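Local coordinates for protein PnpC (Pseudomonas putida, PDB 3N9T) that probably cleaves the aromatic ring of hydroxyquinol between its 1- and 2-hydroxyl carbons with molecular oxygen, using a ferric iron, at residues A[114-125]-A[168-179]. Residues are numbered along the deposited sequence; the frame is centred on the assembly and turned at random.
Sequences PDRGYGENMALT and PFGNLRGRYRSD
Arg116 CB sits over one face of the Tyr176 ring, 3.8 Å from the ring centroid and 17° off its normal, a CH-pi contact; Glu120 O and Met122 SD lie at the ring's edge. The Arg116 guanidinium has Met122 CA on one face, Pro114 CB on the opposite one, and the Glu120 carboxylate and the carbonyls of Gly170 and Arg173 at its edge. Extended from CG to NE, the arginine grips Arg173 O side-on: that oxygen lies in the guanidinium plane and accepts from both NE, at 2.8 Å, and NH2. NH2 also reaches Gly170 O, while NH1 forms a salt bridge with Glu120 OE2, so the group's rotation is fixed. A lysine in place of Arg116 would probably cost Arg173 O its two-nitrogen grip, since one amine cannot serve it, Gly170 O and Glu120 OE2 in the same flat arrangement. Tyr176 OH donates to Glu120 O at 2.7 Å. At one end of the contact Asn171 OD1 takes Leu124 N at 2.7 Å, nearly on the C=O axis; at the other, Asp115 OD1 forms a salt bridge with Arg177 NH1 at 3.0 Å. A single beta bridge, Asp115 with Arg175, made by Arg175 N to Pro114 O (2.9 Å) and Arg116 N to Arg175 O (2.7 Å), lays the loop before strand 129-138 along strand 173-177 of the intradiol dioxygenase beta-sandwich, where the Arg173 side chain touches the iron ligand Tyr160 and hydrogen-bonds to Ser161 O.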
ATOM      1  N   PRO A 114      10.486  25.136  26.460  1.00 23.17           N
ATOM      2  CA  PRO A 114      11.145  25.653  27.693  1.00 22.18           C
ATOM      3  C   PRO A 114      11.618  24.565  28.666  1.00 21.60           C
ATOM      4  O   PRO A 114      10.901  23.534  28.879  1.00 18.52           O
ATOM      5  CB  PRO A 114      10.038  26.487  28.354  1.00 23.84           C
ATOM      6  CG  PRO A 114       9.053  26.838  27.207  1.00 23.73           C
ATOM      7  CD  PRO A 114       9.071  25.553  26.364  1.00 22.00           C
ATOM      8  N   ASP A 115      12.824  24.759  29.215  1.00 19.46           N
ATOM      9  CA  ASP A 115      13.318  23.903  30.326  1.00 20.23           C
ATOM     10  C   ASP A 115      12.526  24.343  31.581  1.00 19.78           C
ATOM     11  O   ASP A 115      12.596  25.498  31.953  1.00 19.05           O
ATOM     12  CB  ASP A 115      14.823  24.068  30.533  1.00 20.34           C
ATOM     13  CG  ASP A 115      15.595  23.637  29.346  1.00 20.65           C
ATOM     14  OD1 ASP A 115      15.773  22.446  29.211  1.00 24.31           O
ATOM     15  OD2 ASP A 115      16.022  24.507  28.559  1.00 21.42           O
ATOM     16  N   ARG A 116      11.725  23.469  32.177  1.00 17.07           N
ATOM     17  CA  ARG A 116      10.878  23.913  33.282  1.00 16.17           C
ATOM     18  C   ARG A 116      11.370  23.385  34.600  1.00 16.89           C
ATOM     19  O   ARG A 116      11.919  22.261  34.648  1.00 16.20           O
ATOM     20  CB  ARG A 116       9.406  23.464  33.049  1.00 16.51           C
ATOM     21  CG  ARG A 116       8.846  23.883  31.689  1.00 13.96           C
ATOM     22  CD  ARG A 116       7.266  23.835  31.719  1.00 13.67           C
ATOM     23  NE  ARG A 116       6.722  24.296  30.419  1.00 18.99           N
ATOM     24  CZ  ARG A 116       6.424  25.574  30.155  1.00 22.95           C
ATOM     25  NH1 ARG A 116       6.684  26.525  31.058  1.00 17.92           N
ATOM     26  NH2 ARG A 116       5.888  25.916  28.982  1.00 22.19           N
ATOM     27  N   GLY A 117      11.162  24.171  35.673  1.00 16.72           N
ATOM     28  CA  GLY A 117      11.568  23.792  37.036  1.00 15.69           C
ATOM     29  C   GLY A 117      10.706  22.684  37.657  1.00 16.49           C
ATOM     30  O   GLY A 117       9.611  22.354  37.161  1.00 14.94           O
ATOM     31  N   TYR A 118      11.180  22.129  38.754  1.00 14.69           N
ATOM     32  CA  TYR A 118      10.417  21.058  39.458  1.00 17.28           C
ATOM     33  C   TYR A 118       9.032  21.555  39.882  1.00 17.69           C
ATOM     34  O   TYR A 118       8.933  22.537  40.591  1.00 15.21           O
ATOM     35  CB  TYR A 118      11.174  20.606  40.659  1.00 17.71           C
ATOM     36  CG  TYR A 118      10.591  19.454  41.452  1.00 17.09           C
ATOM     37  CD1 TYR A 118      10.939  18.143  41.161  1.00 15.18           C
ATOM     38  CD2 TYR A 118       9.773  19.706  42.551  1.00 16.90           C
ATOM     39  CE1 TYR A 118      10.429  17.082  41.900  1.00 15.53           C
ATOM     40  CE2 TYR A 118       9.292  18.655  43.315  1.00 19.05           C
ATOM     41  CZ  TYR A 118       9.625  17.393  43.002  1.00 15.45           C
ATOM     42  OH  TYR A 118       9.141  16.415  43.758  1.00 18.16           O
ATOM     43  N   GLY A 119       7.966  20.911  39.408  1.00 17.31           N
ATOM     44  CA  GLY A 119       6.624  21.396  39.750  1.00 17.73           C
ATOM     45  C   GLY A 119       6.132  22.613  38.984  1.00 19.96           C
ATOM     46  O   GLY A 119       5.013  23.097  39.235  1.00 20.24           O
ATOM     47  N   GLU A 120       6.903  23.078  37.995  1.00 18.52           N
ATOM     48  CA  GLU A 120       6.462  24.190  37.195  1.00 19.66           C
ATOM     49  C   GLU A 120       5.168  23.866  36.429  1.00 18.83           C
ATOM     50  O   GLU A 120       4.997  22.784  35.901  1.00 18.36           O
ATOM     51  CB  GLU A 120       7.555  24.604  36.209  1.00 18.35           C
ATOM     52  CG  GLU A 120       7.171  25.865  35.393  1.00 21.54           C
ATOM     53  CD  GLU A 120       8.371  26.402  34.620  1.00 24.38           C
ATOM     54  OE1 GLU A 120       9.488  26.311  35.144  1.00 18.29           O
ATOM     55  OE2 GLU A 120       8.198  26.910  33.517  1.00 24.34           O
ATOM     56  N   ASN A 121       4.262  24.825  36.346  1.00 19.83           N
ATOM     57  CA  ASN A 121       3.046  24.652  35.553  1.00 20.89           C
ATOM     58  C   ASN A 121       3.261  24.860  34.041  1.00 21.49           C
ATOM     59  O   ASN A 121       3.827  25.870  33.643  1.00 20.32           O
ATOM     60  CB  ASN A 121       1.986  25.615  36.080  1.00 23.33           C
ATOM     61  CG  ASN A 121       0.727  25.594  35.265  1.00 25.45           C
ATOM     62  OD1 ASN A 121       0.203  24.529  34.901  1.00 22.52           O
ATOM     63  ND2 ASN A 121       0.244  26.792  34.914  1.00 29.64           N
ATOM     64  N   MET A 122       2.854  23.906  33.189  1.00 20.51           N
ATOM     65  CA  MET A 122       2.947  24.148  31.736  1.00 19.71           C
ATOM     66  C   MET A 122       1.603  24.498  31.060  1.00 21.23           C
ATOM     67  O   MET A 122       1.566  24.685  29.825  1.00 20.95           O
ATOM     68  CB  MET A 122       3.609  22.982  31.004  1.00 17.96           C
ATOM     69  CG  MET A 122       2.995  21.554  31.331  1.00 17.48           C
ATOM     70  SD  MET A 122       3.688  20.451  30.153  1.00 16.33           S
ATOM     71  CE  MET A 122       2.486  19.114  30.267  1.00 16.36           C
ATOM     72  N   ALA A 123       0.528  24.512  31.846  1.00 20.75           N
ATOM     73  CA  ALA A 123      -0.813  24.731  31.299  1.00 25.08           C
ATOM     74  C   ALA A 123      -1.051  26.237  31.304  1.00 27.01           C
ATOM     75  O   ALA A 123      -1.298  26.822  32.328  1.00 28.21           O
ATOM     76  CB  ALA A 123      -1.875  24.044  32.105  1.00 22.83           C
ATOM     77  N   LEU A 124      -0.954  26.834  30.142  1.00 30.93           N
ATOM     78  CA  LEU A 124      -1.216  28.251  30.047  1.00 34.63           C
ATOM     79  C   LEU A 124      -2.688  28.477  29.719  1.00 37.06           C
ATOM     80  O   LEU A 124      -3.156  29.601  29.814  1.00 39.94           O
ATOM     81  CB  LEU A 124      -0.245  28.901  29.037  1.00 34.22           C
ATOM     82  CG  LEU A 124       1.230  28.466  29.209  1.00 33.94           C
ATOM     83  CD1 LEU A 124       2.089  29.224  28.278  1.00 35.53           C
ATOM     84  CD2 LEU A 124       1.751  28.607  30.633  1.00 35.46           C
ATOM     85  N   THR A 125      -3.426  27.416  29.375  1.00 38.68           N
ATOM     86  CA  THR A 125      -4.866  27.518  29.056  1.00 39.98           C
ATOM     87  C   THR A 125      -5.773  26.899  30.146  1.00 39.82           C
ATOM     88  O   THR A 125      -5.288  26.383  31.147  1.00 40.34           O
ATOM     89  CB  THR A 125      -5.179  26.924  27.662  1.00 40.01           C
ATOM     90  OG1 THR A 125      -4.742  25.560  27.590  1.00 41.76           O
ATOM     91  CG2 THR A 125      -4.451  27.724  26.568  1.00 41.65           C
ATOM     92  N   PRO A 168      -0.665  29.834  23.155  1.00 30.51           N
ATOM     93  CA  PRO A 168       0.634  30.435  23.562  1.00 30.29           C
ATOM     94  C   PRO A 168       1.813  29.495  23.280  1.00 30.32           C
ATOM     95  O   PRO A 168       1.668  28.263  23.411  1.00 28.62           O
ATOM     96  CB  PRO A 168       0.484  30.649  25.078  1.00 29.85           C
ATOM     97  CG  PRO A 168      -0.934  30.589  25.377  1.00 30.27           C
ATOM     98  CD  PRO A 168      -1.665  29.870  24.239  1.00 29.97           C
ATOM     99  N   PHE A 169       2.951  30.069  22.858  1.00 28.63           N
ATOM    100  CA  PHE A 169       4.211  29.342  22.763  1.00 28.38           C
ATOM    101  C   PHE A 169       4.472  28.534  24.043  1.00 25.94           C
ATOM    102  O   PHE A 169       4.365  29.043  25.143  1.00 24.94           O
ATOM    103  CB  PHE A 169       5.407  30.298  22.534  1.00 28.55           C
ATOM    104  CG  PHE A 169       6.724  29.600  22.497  1.00 28.77           C
ATOM    105  CD1 PHE A 169       7.244  29.129  21.297  1.00 30.00           C
ATOM    106  CD2 PHE A 169       7.454  29.408  23.673  1.00 31.61           C
ATOM    107  CE1 PHE A 169       8.471  28.463  21.249  1.00 32.54           C
ATOM    108  CE2 PHE A 169       8.670  28.736  23.650  1.00 31.00           C
ATOM    109  CZ  PHE A 169       9.189  28.259  22.428  1.00 33.37           C
ATOM    110  N   GLY A 170       4.805  27.258  23.854  1.00 26.48           N
ATOM    111  CA  GLY A 170       5.179  26.357  24.975  1.00 25.46           C
ATOM    112  C   GLY A 170       4.003  25.817  25.769  1.00 25.47           C
ATOM    113  O   GLY A 170       4.194  25.060  26.676  1.00 26.08           O
ATOM    114  N   ASN A 171       2.775  26.154  25.388  1.00 23.81           N
ATOM    115  CA  ASN A 171       1.657  25.695  26.158  1.00 22.76           C
ATOM    116  C   ASN A 171       1.646  24.165  26.200  1.00 21.05           C
ATOM    117  O   ASN A 171       1.767  23.520  25.178  1.00 20.78           O
ATOM    118  CB  ASN A 171       0.374  26.132  25.502  1.00 22.83           C
ATOM    119  CG  ASN A 171      -0.823  25.836  26.346  1.00 22.91           C
ATOM    120  OD1 ASN A 171      -0.835  26.074  27.554  1.00 24.97           O
ATOM    121  ND2 ASN A 171      -1.882  25.373  25.691  1.00 24.38           N
ATOM    122  N   LEU A 172       1.473  23.632  27.393  1.00 21.02           N
ATOM    123  CA  LEU A 172       1.338  22.169  27.605  1.00 19.86           C
ATOM    124  C   LEU A 172       2.465  21.438  26.946  1.00 19.14           C
ATOM    125  O   LEU A 172       2.308  20.281  26.529  1.00 19.00           O
ATOM    126  CB  LEU A 172      -0.048  21.697  27.108  1.00 20.24           C
ATOM    127  CG  LEU A 172      -1.220  22.233  27.990  1.00 21.47           C
ATOM    128  CD1 LEU A 172      -2.551  21.951  27.326  1.00 23.59           C
ATOM    129  CD2 LEU A 172      -1.238  21.720  29.448  1.00 23.74           C
ATOM    130  N   ARG A 173       3.633  22.100  26.874  1.00 17.62           N
ATOM    131  CA  ARG A 173       4.901  21.415  26.553  1.00 17.30           C
ATOM    132  C   ARG A 173       5.967  21.863  27.535  1.00 17.69           C
ATOM    133  O   ARG A 173       5.915  22.997  28.077  1.00 16.84           O
ATOM    134  CB  ARG A 173       5.372  21.672  25.114  1.00 19.45           C
ATOM    135  CG  ARG A 173       4.324  21.494  24.039  1.00 20.61           C
ATOM    136  CD  ARG A 173       4.822  21.968  22.666  1.00 21.62           C
ATOM    137  NE  ARG A 173       3.813  21.593  21.665  1.00 22.26           N
ATOM    138  CZ  ARG A 173       3.788  20.427  21.034  1.00 21.10           C
ATOM    139  NH1 ARG A 173       4.719  19.497  21.301  1.00 18.00           N
ATOM    140  NH2 ARG A 173       2.806  20.170  20.158  1.00 19.82           N
ATOM    141  N   GLY A 174       6.895  20.965  27.837  1.00 16.37           N
ATOM    142  CA  GLY A 174       8.042  21.368  28.665  1.00 18.02           C
ATOM    143  C   GLY A 174       9.124  20.320  28.731  1.00 17.52           C
ATOM    144  O   GLY A 174       8.847  19.132  28.541  1.00 17.98           O
ATOM    145  N   ARG A 175      10.321  20.749  29.139  1.00 18.06           N
ATOM    146  CA  ARG A 175      11.415  19.825  29.397  1.00 17.43           C
ATOM    147  C   ARG A 175      11.698  19.912  30.880  1.00 16.75           C
ATOM    148  O   ARG A 175      12.229  20.915  31.355  1.00 15.71           O
ATOM    149  CB  ARG A 175      12.667  20.274  28.626  1.00 17.23           C
ATOM    150  CG  ARG A 175      13.889  19.578  29.134  1.00 21.00           C
ATOM    151  CD  ARG A 175      15.014  19.668  28.103  1.00 27.97           C
ATOM    152  NE  ARG A 175      14.886  18.664  27.039  1.00 30.53           N
ATOM    153  CZ  ARG A 175      15.919  18.274  26.315  1.00 32.95           C
ATOM    154  NH1 ARG A 175      17.100  18.821  26.575  1.00 29.35           N
ATOM    155  NH2 ARG A 175      15.795  17.338  25.380  1.00 26.66           N
ATOM    156  N   TYR A 176      11.340  18.871  31.604  1.00 16.13           N
ATOM    157  CA  TYR A 176      11.547  18.764  33.060  1.00 16.29           C
ATOM    158  C   TYR A 176      12.732  17.834  33.398  1.00 16.57           C
ATOM    159  O   TYR A 176      13.270  17.133  32.489  1.00 14.64           O
ATOM    160  CB  TYR A 176      10.258  18.168  33.659  1.00 16.72           C
ATOM    161  CG  TYR A 176       9.057  19.105  33.616  1.00 13.29           C
ATOM    162  CD1 TYR A 176       8.295  19.261  32.447  1.00 15.97           C
ATOM    163  CD2 TYR A 176       8.692  19.827  34.744  1.00 13.66           C
ATOM    164  CE1 TYR A 176       7.180  20.118  32.392  1.00 12.73           C
ATOM    165  CE2 TYR A 176       7.574  20.696  34.722  1.00 12.02           C
ATOM    166  CZ  TYR A 176       6.837  20.811  33.570  1.00 15.32           C
ATOM    167  OH  TYR A 176       5.743  21.579  33.574  1.00 17.38           O
ATOM    168  N   ARG A 177      13.159  17.825  34.673  1.00 16.33           N
ATOM    169  CA  ARG A 177      14.325  17.031  35.055  1.00 18.52           C
ATOM    170  C   ARG A 177      14.089  16.277  36.350  1.00 19.54           C
ATOM    171  O   ARG A 177      13.338  16.753  37.257  1.00 20.23           O
ATOM    172  CB  ARG A 177      15.556  17.958  35.155  1.00 19.85           C
ATOM    173  CG  ARG A 177      16.115  18.279  33.809  1.00 20.96           C
ATOM    174  CD  ARG A 177      17.262  19.297  33.889  1.00 24.46           C
ATOM    175  NE  ARG A 177      17.970  19.435  32.615  1.00 25.66           N
ATOM    176  CZ  ARG A 177      17.488  20.115  31.561  1.00 29.90           C
ATOM    177  NH1 ARG A 177      16.305  20.773  31.596  1.00 29.87           N
ATOM    178  NH2 ARG A 177      18.201  20.178  30.459  1.00 28.06           N
ATOM    179  N   SER A 178      14.689  15.099  36.459  1.00 18.98           N
ATOM    180  CA  SER A 178      14.567  14.345  37.663  1.00 18.52           C
ATOM    181  C   SER A 178      15.623  14.944  38.634  1.00 22.06           C
ATOM    182  O   SER A 178      16.713  15.404  38.197  1.00 21.28           O
ATOM    183  CB  SER A 178      14.789  12.872  37.335  1.00 20.05           C
ATOM    184  OG  SER A 178      16.178  12.610  37.015  1.00 22.13           O
ATOM    185  N   ASP A 179      15.315  14.989  39.937  1.00 22.56           N
ATOM    186  CA  ASP A 179      16.238  15.603  40.889  1.00 23.05           C
ATOM    187  C   ASP A 179      17.208  14.567  41.432  1.00 23.77           C
ATOM    188  O   ASP A 179      17.236  13.441  40.959  1.00 22.87           O
ATOM    189  CB  ASP A 179      15.455  16.318  42.036  1.00 23.06           C
ATOM    190  CG  ASP A 179      14.690  15.369  42.937  1.00 19.77           C
ATOM    191  OD1 ASP A 179      14.907  14.149  42.977  1.00 22.01           O
ATOM    192  OD2 ASP A 179      13.802  15.839  43.651  1.00 24.31           O
TER
HETATM  193  O   HOH W   1      17.922  21.471  27.821  1.00 21.87           O
HETATM  194  O   HOH W   2      12.104  20.081  36.279  1.00 13.96           O
HETATM  195  O   HOH W   3      14.164  21.202  32.958  1.00 25.46           O